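Long-range contacts in 433aa long hypothetical phosphoribosylglycinamide formyl transferase (Pyrococcus horikoshii, PDB 2DWC), which is a PurT-like protein of the ATP-grasp superfamily, modelled here as a two-chain assembly with bound adenosine-5'-diphosphate: residues L23-G28 with V46-Y51; V211-V216 with E258-A263; H346-K351 with I411-R416; H243-P248 with G300-A305; I86-E91 with S293-D298. All blocks are in the same frame, centred on the assembly; numbering follows the deposited sequence.

Contact 1: residues L23-G28 with V46-Y51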
# COMPACT_ATOMS: atom_id res chain seq x y z
N LEU B 23 14.82 11.45 -2.15
CA LEU B 23 15.29 11.94 -0.86
C LEU B 23 14.09 12.69 -0.26
O LEU B 23 13.68 13.73 -0.79
CB LEU B 23 16.49 12.90 -1.06
CG LEU B 23 17.04 13.43 0.26
CD1 LEU B 23 17.66 12.30 1.10
CD2 LEU B 23 18.10 14.50 -0.05
N LEU B 24 13.52 12.11 0.80
CA LEU B 24 12.38 12.73 1.47
C LEU B 24 12.87 13.70 2.55
O LEU B 24 13.57 13.29 3.46
CB LEU B 24 11.53 11.63 2.16
CG LEU B 24 10.93 10.63 1.15
CD1 LEU B 24 10.22 9.53 1.94
CD2 LEU B 24 9.87 11.33 0.27
N LEU B 25 12.56 15.00 2.42
CA LEU B 25 12.95 15.97 3.47
C LEU B 25 11.70 16.13 4.32
O LEU B 25 10.80 16.94 4.00
CB LEU B 25 13.43 17.28 2.85
CG LEU B 25 14.67 17.07 1.95
CD1 LEU B 25 15.17 18.50 1.50
CD2 LEU B 25 15.86 16.31 2.66
N GLY B 26 11.64 15.37 5.43
CA GLY B 26 10.41 15.34 6.23
C GLY B 26 9.93 13.91 6.09
O GLY B 26 9.67 13.44 4.97
N SER B 27 9.83 13.19 7.22
CA SER B 27 9.51 11.78 7.17
C SER B 27 8.26 11.43 7.95
O SER B 27 8.19 10.38 8.59
CB SER B 27 10.71 10.97 7.72
OG SER B 27 11.87 11.23 6.91
N GLY B 28 7.28 12.33 7.92
CA GLY B 28 6.00 12.04 8.59
C GLY B 28 5.13 11.04 7.81
O GLY B 28 5.60 10.36 6.89
N VAL B 46 15.60 7.45 0.64
CA VAL B 46 16.41 7.93 1.75
C VAL B 46 15.48 8.96 2.42
O VAL B 46 14.94 9.85 1.76
CB VAL B 46 17.68 8.59 1.27
CG1 VAL B 46 18.44 9.17 2.45
CG2 VAL B 46 18.52 7.56 0.59
N ALA B 47 15.28 8.79 3.73
CA ALA B 47 14.35 9.64 4.48
C ALA B 47 15.09 10.49 5.50
O ALA B 47 15.88 9.96 6.28
CB ALA B 47 13.34 8.71 5.22
N VAL B 48 14.77 11.77 5.53
CA VAL B 48 15.42 12.71 6.44
C VAL B 48 14.41 13.38 7.36
O VAL B 48 13.28 13.71 6.94
CB VAL B 48 16.12 13.84 5.61
CG1 VAL B 48 16.96 14.81 6.52
CG2 VAL B 48 17.03 13.19 4.54
N ASP B 49 14.78 13.57 8.61
CA ASP B 49 13.93 14.34 9.51
C ASP B 49 14.74 14.75 10.74
O ASP B 49 15.94 14.45 10.82
CB ASP B 49 12.65 13.59 9.91
CG ASP B 49 11.47 14.55 10.15
OD1 ASP B 49 11.64 15.60 10.83
OD2 ASP B 49 10.34 14.22 9.71
N ARG B 50 14.11 15.46 11.67
CA ARG B 50 14.83 15.94 12.86
C ARG B 50 14.86 14.96 14.00
O ARG B 50 15.52 15.23 15.04
CB ARG B 50 14.22 17.28 13.35
CG ARG B 50 12.79 17.12 13.76
CD ARG B 50 12.14 18.49 14.05
NE ARG B 50 12.87 19.24 15.07
CZ ARG B 50 12.95 18.89 16.35
NH1 ARG B 50 12.35 17.79 16.80
NH2 ARG B 50 13.59 19.69 17.21
N TYR B 51 14.19 13.82 13.84
CA TYR B 51 14.21 12.81 14.90
C TYR B 51 14.35 11.46 14.25
O TYR B 51 14.08 11.34 13.06
CB TYR B 51 12.95 12.88 15.76
CG TYR B 51 11.65 12.53 15.07
CD1 TYR B 51 11.04 11.28 15.27
CD2 TYR B 51 11.02 13.47 14.23
CE1 TYR B 51 9.82 10.97 14.66
CE2 TYR B 51 9.78 13.16 13.62
CZ TYR B 51 9.20 11.91 13.85
OH TYR B 51 8.00 11.61 13.25
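The carboxylate of Asp49 is the flat group that meets 23-28: its OD2 takes the backbone N-H of Ser27 at 2.7 Å, nearly straight at the hydrogen (173°), on the anti side but 32° out of the carboxylate plane. At the other edge OD1 receives the N-H of Arg50 through its anti lone pair, so both oxygens are gripped and rotation of the group is restrained. This is the end of the first beta-alpha-beta unit of a Rossmann-like preATP-grasp domain: strand 21-25, helix 29-40, strand 44-49. Gly26 and Gly28 are consistent with a GxGxxG pattern of the Rossmann type, and Gly28 stands at the N-cap position of the helix.

The strand segments 23-25 and 46-49 run parallel, axes 4.7 Å apart and 16° from alignment. Leu24 lies between two bonds: its N donates to Val46 O and its O accepts from Val48 N; Gly26 N then donates to Val48 O. On the face carrying Leu23, Val46 and Leu25, Val48 adds its CG2, set beside its own backbone N, which meets CD1 of Leu23 and CD2 of Leu25. Helix 71-81 packs on this face. Tightest of the carbon contacts is Leu23 CD1 to Val46 CG1, at 3.5 Å. On the other face, Ser27 OG sits 3.4 Å from Ala47 CB and makes a weak hydrogen bond to Val48 O.

Contact 2: residues V211-V216 with E258-A263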
# COMPACT_ATOMS: atom_id res chain seq x y z
N VAL B 211 -12.49 22.83 0.18
CA VAL B 211 -12.06 21.67 -0.61
C VAL B 211 -10.58 21.76 -0.95
O VAL B 211 -10.00 22.84 -1.02
CB VAL B 211 -12.83 21.56 -1.93
CG1 VAL B 211 -14.34 21.34 -1.67
CG2 VAL B 211 -12.61 22.82 -2.74
N THR B 212 -9.97 20.60 -1.13
CA THR B 212 -8.56 20.56 -1.53
C THR B 212 -8.59 19.95 -2.91
O THR B 212 -9.16 18.85 -3.07
CB THR B 212 -7.74 19.58 -0.67
OG1 THR B 212 -7.77 19.97 0.72
CG2 THR B 212 -6.29 19.60 -1.13
N GLU B 213 -8.10 20.66 -3.93
CA GLU B 213 -8.02 20.07 -5.25
C GLU B 213 -6.58 19.59 -5.43
O GLU B 213 -5.62 20.40 -5.43
CB GLU B 213 -8.37 21.09 -6.35
CG GLU B 213 -8.26 20.51 -7.75
CD GLU B 213 -9.07 19.22 -7.94
OE1 GLU B 213 -10.18 19.15 -7.38
OE2 GLU B 213 -8.61 18.29 -8.66
N LEU B 214 -6.43 18.26 -5.60
CA LEU B 214 -5.09 17.65 -5.71
C LEU B 214 -4.57 17.60 -7.12
O LEU B 214 -4.28 16.53 -7.66
CB LEU B 214 -5.17 16.24 -5.10
CG LEU B 214 -5.51 16.26 -3.60
CD1 LEU B 214 -5.95 14.84 -3.16
CD2 LEU B 214 -4.29 16.76 -2.79
N ALA B 215 -4.45 18.78 -7.75
CA ALA B 215 -3.96 18.86 -9.14
C ALA B 215 -2.53 18.31 -9.25
O ALA B 215 -1.67 18.61 -8.41
CB ALA B 215 -3.98 20.31 -9.61
N VAL B 216 -2.28 17.48 -10.24
CA VAL B 216 -0.91 16.96 -10.42
C VAL B 216 -0.35 17.28 -11.78
O VAL B 216 -0.99 17.01 -12.81
CB VAL B 216 -0.86 15.39 -10.14
CG1 VAL B 216 -1.82 14.61 -11.05
CG2 VAL B 216 0.56 14.85 -10.35
N GLU B 258 -15.32 25.00 -11.73
CA GLU B 258 -14.63 26.24 -11.36
C GLU B 258 -13.41 25.87 -10.48
O GLU B 258 -12.35 26.52 -10.53
CB GLU B 258 -15.58 27.15 -10.58
CG GLU B 258 -15.01 28.46 -10.11
CD GLU B 258 -14.78 29.48 -11.25
OE1 GLU B 258 -14.47 30.64 -10.92
OE2 GLU B 258 -14.89 29.11 -12.45
N VAL B 259 -13.58 24.83 -9.67
CA VAL B 259 -12.46 24.36 -8.80
C VAL B 259 -11.32 23.95 -9.72
O VAL B 259 -10.17 24.35 -9.51
CB VAL B 259 -12.92 23.16 -7.91
CG1 VAL B 259 -11.69 22.38 -7.35
CG2 VAL B 259 -13.76 23.69 -6.76
N TYR B 260 -11.61 23.18 -10.77
CA TYR B 260 -10.56 22.76 -11.70
C TYR B 260 -9.97 23.98 -12.42
O TYR B 260 -8.77 24.06 -12.60
CB TYR B 260 -11.09 21.80 -12.78
CG TYR B 260 -11.71 20.52 -12.24
CD1 TYR B 260 -12.74 19.86 -12.92
CD2 TYR B 260 -11.27 19.96 -11.02
CE1 TYR B 260 -13.32 18.70 -12.41
CE2 TYR B 260 -11.85 18.80 -10.50
CZ TYR B 260 -12.86 18.17 -11.18
OH TYR B 260 -13.46 17.07 -10.62
N ARG B 261 -10.81 24.92 -12.84
CA ARG B 261 -10.29 26.09 -13.54
C ARG B 261 -9.32 26.91 -12.67
O ARG B 261 -8.25 27.34 -13.14
CB ARG B 261 -11.49 26.98 -13.98
CG ARG B 261 -11.09 28.16 -14.90
CD ARG B 261 -12.27 29.15 -15.11
NE ARG B 261 -12.55 29.97 -13.94
CZ ARG B 261 -11.79 30.98 -13.52
NH1 ARG B 261 -10.68 31.31 -14.18
NH2 ARG B 261 -12.16 31.69 -12.45
N ILE B 262 -9.71 27.15 -11.42
CA ILE B 262 -8.89 27.94 -10.49
C ILE B 262 -7.60 27.19 -10.18
O ILE B 262 -6.49 27.77 -10.19
CB ILE B 262 -9.69 28.23 -9.20
CG1 ILE B 262 -10.72 29.34 -9.51
CG2 ILE B 262 -8.77 28.69 -8.06
CD1 ILE B 262 -11.75 29.52 -8.49
N ALA B 263 -7.73 25.89 -9.88
CA ALA B 263 -6.51 25.09 -9.60
C ALA B 263 -5.55 25.15 -10.80
O ALA B 263 -4.34 25.33 -10.64
CB ALA B 263 -6.91 23.58 -9.28
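Glu213 leaves strand 211-213 with CG anti to the backbone N (chi1 179°), which puts CG against Ala263, and the bend at chi2 (53°) then brings the carboxylate to Tyr260; CB touches Val259 by its place on the backbone. On the helix, the Tyr260 ring is set beside its own backbone N, from where its CE2 edge reaches that carboxylate. Glu213 OE1 lies 3.6 Å from Tyr260 CE2, near the ring plane, and the two flat groups stand almost perpendicular. The acid therefore faces the C-H rim and not the pi cloud, an orientation that is probably mildly favourable electrostatically. The phenol OH is engaged elsewhere, in a hydrogen bond with Glu256 OE2.

The aliphatic part of Glu213 does the packing: CG is 3.7 Å from Ala263 CB, and CB is 3.7 Å from Val259 CG1. These contacts belong to the layer where helix 253-270 lies on the large mixed sheet that strands of the ATP-grasp region share with the C-terminal region; the axes of segments 258-263 and 211-213 pass 9.6 Å apart, with 56° between their directions. Val211, Glu213 and Ala215 all point toward the helix, while Thr212 and Leu214 point away; Thr212 OG1 is hydrogen-bonded to Glu279 and Thr299.

At the two ends the fit is looser. Val211 CG2 approaches Val259 CG2 at 4.3 Å, and Ala215 CB approaches Ala263 CB at 4.4 Å. Pro230, Pro232 and Phe229 of strand 225-238 also touch the Glu213 side chain, while Met280 of strand 274-283 packs on both Val211 and Ala263.

Contact 3: residues H346-K351 with I411-R416. With SO4 (sulfate ion), chain G.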
# COMPACT_ATOMS: atom_id res chain seq x y z
N HIS B 346 -10.72 10.04 9.20
CA HIS B 346 -10.89 10.79 10.42
C HIS B 346 -9.57 10.58 11.19
O HIS B 346 -9.08 9.45 11.30
CB HIS B 346 -12.08 10.30 11.25
CG HIS B 346 -12.45 11.26 12.34
ND1 HIS B 346 -11.67 11.43 13.47
CD2 HIS B 346 -13.45 12.17 12.43
CE1 HIS B 346 -12.17 12.41 14.21
NE2 HIS B 346 -13.25 12.87 13.60
N VAL B 347 -8.98 11.66 11.68
CA VAL B 347 -7.72 11.53 12.41
C VAL B 347 -7.84 10.82 13.75
O VAL B 347 -8.92 10.73 14.33
CB VAL B 347 -7.08 12.94 12.66
CG1 VAL B 347 -6.93 13.66 11.32
CG2 VAL B 347 -7.95 13.77 13.63
N ILE B 348 -6.70 10.27 14.19
CA ILE B 348 -6.57 9.62 15.49
C ILE B 348 -5.47 10.47 16.12
O ILE B 348 -4.29 10.38 15.72
CB ILE B 348 -6.14 8.15 15.35
CG1 ILE B 348 -7.25 7.35 14.63
CG2 ILE B 348 -5.90 7.57 16.73
CD1 ILE B 348 -6.81 5.92 14.23
N LYS B 349 -5.86 11.33 17.06
CA LYS B 349 -4.89 12.26 17.67
C LYS B 349 -4.63 11.98 19.12
O LYS B 349 -5.54 11.56 19.84
CB LYS B 349 -5.38 13.71 17.55
CG LYS B 349 -5.77 14.14 16.15
CD LYS B 349 -5.65 15.66 15.99
CE LYS B 349 -6.27 16.39 17.19
NZ LYS B 349 -5.87 17.83 17.18
N ALA B 350 -3.40 12.23 19.56
CA ALA B 350 -3.06 11.96 20.96
C ALA B 350 -3.60 13.06 21.84
O ALA B 350 -3.53 14.24 21.47
CB ALA B 350 -1.53 11.86 21.13
N LYS B 351 -4.09 12.67 23.00
CA LYS B 351 -4.61 13.60 23.99
C LYS B 351 -3.62 13.64 25.14
O LYS B 351 -3.82 14.34 26.13
CB LYS B 351 -5.97 13.14 24.49
CG LYS B 351 -7.11 13.39 23.54
CD LYS B 351 -7.28 14.88 23.30
CE LYS B 351 -8.68 15.18 22.76
NZ LYS B 351 -8.96 16.65 22.64
N ILE B 411 -11.17 4.13 19.15
CA ILE B 411 -9.79 3.88 19.57
C ILE B 411 -9.33 4.75 20.73
O ILE B 411 -9.55 5.97 20.74
CB ILE B 411 -8.86 4.02 18.34
CG1 ILE B 411 -9.18 2.88 17.35
CG2 ILE B 411 -7.36 3.96 18.79
CD1 ILE B 411 -8.66 3.14 15.99
N GLU B 412 -8.74 4.13 21.76
CA GLU B 412 -8.21 4.88 22.90
C GLU B 412 -6.70 4.72 22.85
O GLU B 412 -6.19 3.70 22.37
CB GLU B 412 -8.70 4.30 24.24
CG GLU B 412 -10.22 4.47 24.39
CD GLU B 412 -10.67 4.18 25.80
OE1 GLU B 412 -9.98 3.40 26.48
OE2 GLU B 412 -11.71 4.73 26.20
N LEU B 413 -5.99 5.72 23.35
CA LEU B 413 -4.52 5.70 23.32
C LEU B 413 -3.88 6.00 24.65
O LEU B 413 -4.45 6.72 25.49
CB LEU B 413 -3.99 6.75 22.32
CG LEU B 413 -4.89 7.34 21.23
CD1 LEU B 413 -4.15 8.43 20.47
CD2 LEU B 413 -5.30 6.24 20.28
N ARG B 414 -2.68 5.47 24.85
CA ARG B 414 -1.94 5.83 26.05
C ARG B 414 -0.47 5.76 25.69
O ARG B 414 -0.12 5.31 24.60
CB ARG B 414 -2.22 4.91 27.24
CG ARG B 414 -1.54 3.52 27.22
CD ARG B 414 -1.58 2.99 28.69
NE ARG B 414 -1.11 1.61 28.88
CZ ARG B 414 0.17 1.26 28.99
NH1 ARG B 414 1.13 2.17 28.93
NH2 ARG B 414 0.48 -0.02 29.23
N THR B 415 0.39 6.25 26.58
CA THR B 415 1.83 6.15 26.33
C THR B 415 2.42 5.41 27.51
O THR B 415 1.70 4.98 28.41
CB THR B 415 2.48 7.51 26.16
OG1 THR B 415 2.29 8.27 27.36
CG2 THR B 415 1.82 8.27 25.00
N ARG B 416 3.73 5.27 27.51
CA ARG B 416 4.43 4.50 28.52
C ARG B 416 4.16 5.04 29.91
O ARG B 416 4.07 4.28 30.88
CB ARG B 416 5.93 4.58 28.17
CG ARG B 416 6.85 3.91 29.01
CD ARG B 416 8.20 3.81 28.28
NE ARG B 416 8.53 2.41 28.42
CZ ARG B 416 8.66 1.80 29.60
NH1 ARG B 416 8.52 2.49 30.73
NH2 ARG B 416 8.82 0.49 29.64
S SO4 G . -2.82 -1.79 30.24
O1 SO4 G . -2.07 -1.36 31.47
O2 SO4 G . -4.23 -1.29 30.31
O3 SO4 G . -2.14 -1.23 29.02
O4 SO4 G . -2.81 -3.28 30.15
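Two different sheets meet here in the C-terminal part of the chain: strand 343-349, part of the large mixed sheet, and strand 412-414, the middle strand of a small antiparallel sheet. Nearest CA atoms, Ala350 and Leu413, are 6.8 Å apart, too far for strand pairing, and the join is made by side chains.

Ile348 points toward 411-416 and divides its contacts between its two branches. Its CD1 meets CD1 of Ile411 at 3.8 Å, the two side chains crossing at about a right angle. The other branch, CG2, anti to the backbone N (chi1 -65° for CG1), lies 3.8 Å from Leu413 CD2. The second methyl of Leu413, CD1, rests on the backbone at the end of the strand: 3.5 Å from Lys349 O and 3.7 Å from Ala350 CA. Leu387 of strand 386-393 also touches Leu413 and Ala350.

Arg414 takes no part in this apolar join; its chain is extended from CG to NE. NE and NH2 both donate to O3 of a sulfate ion, NH2 at 2.9 Å, with O3 at the edge of the guanidinium in its plane; Trp420 NE1 is also hydrogen-bonded to the ion. NH1 binds Thr415 O from above the carbonyl plane. The sulfate, probably from the crystallisation liquor, probably offsets the charge of Arg414. The join itself consists of apolar contacts, so its cohesion between the segments is by dispersion and shape.

Contact 4: residues H243-P248 with G300-A305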
# COMPACT_ATOMS: atom_id res chain seq x y z
N HIS B 243 -9.38 17.44 10.67
CA HIS B 243 -9.90 16.39 11.52
C HIS B 243 -10.49 15.27 10.69
O HIS B 243 -10.43 14.11 11.08
CB HIS B 243 -11.00 16.98 12.43
CG HIS B 243 -10.90 16.53 13.86
ND1 HIS B 243 -11.96 15.97 14.55
CD2 HIS B 243 -9.84 16.51 14.72
CE1 HIS B 243 -11.56 15.62 15.76
NE2 HIS B 243 -10.28 15.94 15.89
N ALA B 244 -11.08 15.62 9.55
CA ALA B 244 -11.71 14.64 8.66
C ALA B 244 -11.69 15.15 7.23
O ALA B 244 -11.72 16.36 7.02
CB ALA B 244 -13.20 14.41 9.08
N SER B 245 -11.64 14.25 6.25
CA SER B 245 -11.68 14.65 4.84
C SER B 245 -12.43 13.58 4.08
O SER B 245 -12.63 12.45 4.59
CB SER B 245 -10.28 14.82 4.24
OG SER B 245 -9.59 13.57 4.29
N TRP B 246 -12.88 13.89 2.86
CA TRP B 246 -13.64 12.88 2.15
C TRP B 246 -13.60 13.21 0.69
O TRP B 246 -13.32 14.35 0.31
CB TRP B 246 -15.12 12.85 2.65
CG TRP B 246 -15.82 14.23 2.61
CD1 TRP B 246 -16.53 14.79 1.56
CD2 TRP B 246 -15.78 15.20 3.65
NE1 TRP B 246 -16.92 16.09 1.92
CE2 TRP B 246 -16.47 16.35 3.19
CE3 TRP B 246 -15.24 15.22 4.95
CZ2 TRP B 246 -16.62 17.50 3.98
CZ3 TRP B 246 -15.39 16.36 5.74
CH2 TRP B 246 -16.08 17.49 5.24
N GLN B 247 -13.90 12.21 -0.13
CA GLN B 247 -13.92 12.43 -1.59
C GLN B 247 -15.09 11.62 -2.12
O GLN B 247 -15.27 10.49 -1.74
CB GLN B 247 -12.63 11.92 -2.24
CG GLN B 247 -12.42 12.41 -3.69
CD GLN B 247 -11.17 11.81 -4.34
OE1 GLN B 247 -10.94 10.59 -4.23
NE2 GLN B 247 -10.38 12.63 -5.04
N PRO B 248 -15.90 12.20 -3.02
CA PRO B 248 -15.81 13.56 -3.57
C PRO B 248 -16.56 14.56 -2.71
O PRO B 248 -17.48 14.20 -1.96
CB PRO B 248 -16.43 13.41 -4.96
CG PRO B 248 -17.64 12.45 -4.68
CD PRO B 248 -17.05 11.45 -3.61
N GLY B 300 -5.61 14.88 1.72
CA GLY B 300 -5.52 13.93 0.62
C GLY B 300 -5.31 12.49 1.04
O GLY B 300 -5.31 11.62 0.18
N MET B 301 -5.15 12.21 2.33
CA MET B 301 -4.99 10.81 2.75
C MET B 301 -6.23 10.01 2.39
O MET B 301 -6.17 8.81 2.27
CB MET B 301 -4.66 10.68 4.25
CG MET B 301 -3.15 10.93 4.52
SD MET B 301 -2.75 10.56 6.27
CE MET B 301 -3.19 12.10 7.07
N VAL B 302 -7.36 10.68 2.20
CA VAL B 302 -8.56 9.92 1.78
C VAL B 302 -8.30 9.12 0.49
O VAL B 302 -8.87 8.03 0.29
CB VAL B 302 -9.75 10.88 1.59
CG1 VAL B 302 -9.49 11.87 0.46
CG2 VAL B 302 -11.02 10.04 1.28
N THR B 303 -7.40 9.61 -0.37
CA THR B 303 -7.11 8.91 -1.63
C THR B 303 -6.43 7.55 -1.46
O THR B 303 -6.34 6.77 -2.41
CB THR B 303 -6.32 9.78 -2.62
OG1 THR B 303 -5.03 10.08 -2.07
CG2 THR B 303 -7.11 11.09 -2.91
N LEU B 304 -6.00 7.24 -0.22
CA LEU B 304 -5.46 5.91 0.08
C LEU B 304 -6.63 4.93 -0.10
O LEU B 304 -6.42 3.73 -0.32
CB LEU B 304 -5.02 5.88 1.55
CG LEU B 304 -3.77 6.72 1.77
CD1 LEU B 304 -3.44 6.75 3.29
CD2 LEU B 304 -2.57 6.10 1.00
N ALA B 305 -7.86 5.42 0.01
CA ALA B 305 -8.98 4.49 -0.18
C ALA B 305 -9.88 4.83 -1.38
O ALA B 305 -10.45 3.94 -2.01
CB ALA B 305 -9.85 4.40 1.10
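Val302 is the centre of this contact, pointing at strand 243-247 between Ser245 and Gln247, which both point toward it. Its CB lies 3.8 Å from Ser245 OG. Its CG2, placed anti to the backbone N by the valine's chi1 of 64°, rests on the strand backbone, 3.9 Å from Gln247 N and 4.0 Å from Trp246 CA. Val233, Ala343 and Thr345 of neighbouring strands also touch Val302.

The margin is looser. Val302 CG1 is 4.1 Å from Gln247 CB, and the flat amide of Gln247 passes Thr303 CG2 obliquely with its OE1 at 4.1 Å. This side is buried as well, Met339 packing on Gln247 and Ser312 on Thr303. The polar groups are satisfied elsewhere: Ser245 OG by Thr299 and Thr345, Gln247 OE1 by Ser306, and its NE2 by Lys231 O. The CB of Trp246 points away from 300-305, and its ring makes a cation-pi contact with Lys401.

Within 300-305 the turn is tied by Gly300 O, which accepts from Thr303 OG1 at 2.7 Å and also from the backbone N of Thr303. The arrangement is helix-on-sheet packing, a 3-10 turn leading into a short helix laid against the large mixed sheet that the ATP-grasp and C-terminal regions share.

Contact 5: residues I86-E91 with S293-D298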
# COMPACT_ATOMS: atom_id res chain seq x y z
N ILE B 86 14.38 15.44 -4.92
CA ILE B 86 14.44 15.93 -3.52
C ILE B 86 13.00 16.37 -3.26
O ILE B 86 12.49 17.28 -3.91
CB ILE B 86 15.40 17.11 -3.44
CG1 ILE B 86 16.78 16.60 -3.78
CG2 ILE B 86 15.34 17.75 -2.00
CD1 ILE B 86 17.84 17.72 -3.79
N ILE B 87 12.35 15.69 -2.33
CA ILE B 87 10.93 15.85 -2.02
C ILE B 87 10.68 16.44 -0.65
O ILE B 87 10.70 15.74 0.36
CB ILE B 87 10.25 14.46 -2.12
CG1 ILE B 87 10.55 13.82 -3.49
CG2 ILE B 87 8.75 14.58 -1.91
CD1 ILE B 87 9.95 12.40 -3.74
N PRO B 88 10.48 17.76 -0.60
CA PRO B 88 10.21 18.43 0.69
C PRO B 88 8.82 18.04 1.14
O PRO B 88 7.87 18.15 0.37
CB PRO B 88 10.29 19.92 0.35
CG PRO B 88 10.81 20.03 -1.02
CD PRO B 88 10.49 18.71 -1.73
N GLU B 89 8.67 17.57 2.39
CA GLU B 89 7.38 17.16 2.89
C GLU B 89 6.81 18.18 3.87
O GLU B 89 5.62 18.15 4.21
CB GLU B 89 7.53 15.79 3.54
CG GLU B 89 8.05 14.77 2.54
CD GLU B 89 6.95 14.30 1.61
OE1 GLU B 89 6.34 15.12 0.86
OE2 GLU B 89 6.69 13.08 1.65
N ILE B 90 7.65 19.11 4.28
CA ILE B 90 7.25 20.18 5.17
C ILE B 90 7.77 21.52 4.70
O ILE B 90 8.58 21.59 3.78
CB ILE B 90 7.77 19.91 6.58
CG1 ILE B 90 9.29 19.73 6.57
CG2 ILE B 90 7.12 18.66 7.09
CD1 ILE B 90 9.91 19.78 7.96
N GLU B 91 7.25 22.59 5.30
CA GLU B 91 7.66 23.93 4.94
C GLU B 91 8.94 24.33 5.70
O GLU B 91 9.73 25.12 5.18
CB GLU B 91 6.54 24.93 5.28
CG GLU B 91 6.89 26.35 4.94
CD GLU B 91 6.26 27.34 5.92
OE1 GLU B 91 5.02 27.24 6.13
OE2 GLU B 91 7.02 28.20 6.45
N SER B 293 -0.65 24.14 -1.07
CA SER B 293 0.55 23.47 -0.55
C SER B 293 1.15 22.80 -1.78
O SER B 293 0.48 22.05 -2.49
CB SER B 293 0.18 22.41 0.49
OG SER B 293 1.37 22.03 1.14
N PRO B 294 2.44 23.08 -2.08
CA PRO B 294 3.07 22.49 -3.26
C PRO B 294 3.61 21.07 -3.03
O PRO B 294 4.76 20.78 -3.37
CB PRO B 294 4.16 23.50 -3.59
CG PRO B 294 4.65 23.87 -2.22
CD PRO B 294 3.37 24.00 -1.40
N ARG B 295 2.74 20.22 -2.51
CA ARG B 295 3.11 18.83 -2.19
C ARG B 295 1.87 18.15 -1.68
O ARG B 295 0.85 18.81 -1.44
CB ARG B 295 4.17 18.86 -1.06
CG ARG B 295 3.79 19.66 0.21
CD ARG B 295 5.05 19.73 1.16
NE ARG B 295 5.25 21.09 1.61
CZ ARG B 295 6.12 21.98 1.11
NH1 ARG B 295 6.99 21.75 0.09
NH2 ARG B 295 6.06 23.19 1.64
N PRO B 296 1.94 16.83 -1.47
CA PRO B 296 0.82 16.04 -0.95
C PRO B 296 0.39 16.73 0.36
O PRO B 296 1.22 17.28 1.10
CB PRO B 296 1.46 14.67 -0.68
CG PRO B 296 2.47 14.53 -1.80
CD PRO B 296 3.06 15.96 -1.94
N HIS B 297 -0.90 16.68 0.66
CA HIS B 297 -1.46 17.36 1.80
C HIS B 297 -2.23 16.34 2.66
O HIS B 297 -2.79 15.37 2.12
CB HIS B 297 -2.43 18.43 1.26
CG HIS B 297 -2.91 19.39 2.29
ND1 HIS B 297 -2.06 20.23 2.97
CD2 HIS B 297 -4.16 19.67 2.73
CE1 HIS B 297 -2.76 20.99 3.80
NE2 HIS B 297 -4.03 20.67 3.67
N ASP B 298 -2.31 16.59 3.97
CA ASP B 298 -2.99 15.63 4.81
C ASP B 298 -4.43 15.27 4.45
O ASP B 298 -4.81 14.10 4.55
CB ASP B 298 -2.87 16.02 6.30
CG ASP B 298 -3.29 17.45 6.60
OD1 ASP B 298 -2.96 17.93 7.71
OD2 ASP B 298 -3.97 18.09 5.76
O HOH W 1 3.73 16.40 1.64
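The backbones of 86-91 and 293-298 come no nearer than 6.8 Å between CA atoms, at Glu89 and Arg295, so the gap is bridged by one long side chain and a water. Arg295 points toward the other segment and supplies about half of the buried area. CG sits between its own N and carbonyl carbon (chi1 54°) and the chain bends at chi3 (132°), which swings the guanidinium along the backbone of Pro88 to Glu91. Its CD lies 3.3 Å from Pro88 O and 3.5 Å from Glu89 O.

The guanidinium is sandwiched. Ile90 O sits over the centre of one face, 3.6 Å above the plane, and Pro294 CG lies over the opposite face, offset toward the rim. Ile90 O is buried with no hydrogen-bond partner in the model; the positive charge beneath it may offset that cost. NH2 reaches Glu91 CA at 3.7 Å. NH1 of Arg295 is hydrogen-bonded to Thr115 OG1.

This is an interface between domains: strand 85-88 lies next to strand 21-25 in the parallel sheet of the Rossmann-like preATP-grasp domain, and 293-298 runs from the end of strand 286-293 of the ATP-grasp domain into the following loop. Glu291, in the adenosine-5'-diphosphate pocket, lies two residues before this segment.

At the other margin a water donates to both Glu89 OE1 (3.0 Å) and Pro296 O (2.7 Å), while Glu89 OE1 itself remains 4.4 Å from Pro296 CD. The Pro296 ring packs on Glu313, Phe314 and His317 of helix 313-322.

Contacts 1 to 4 are buried, and contact 5 is partly buried. Contacts 1 and 5 share the parallel sheet, where strand 21-25 bonds to strand 85-88; Leu25 O lies 2.7 Å from Glu89 N, a probable hydrogen bond. Contact 1 is held by strand bonds, whereas contact 5 joins two domains through an arginine and a water. Contacts 2, 3 and 4 all reach the mixed sheet. In contact 2 a helix meets a glutamate's aliphatic chain, in contact 4 a valine fits on a strand, and contact 3 adds an apolar join to another sheet. Contacts 2 and 4 touch through Leu214, and contacts 3 and 4 through neighbouring strands. Contacts 1 and 2 lie on opposite sides of the chain's centre.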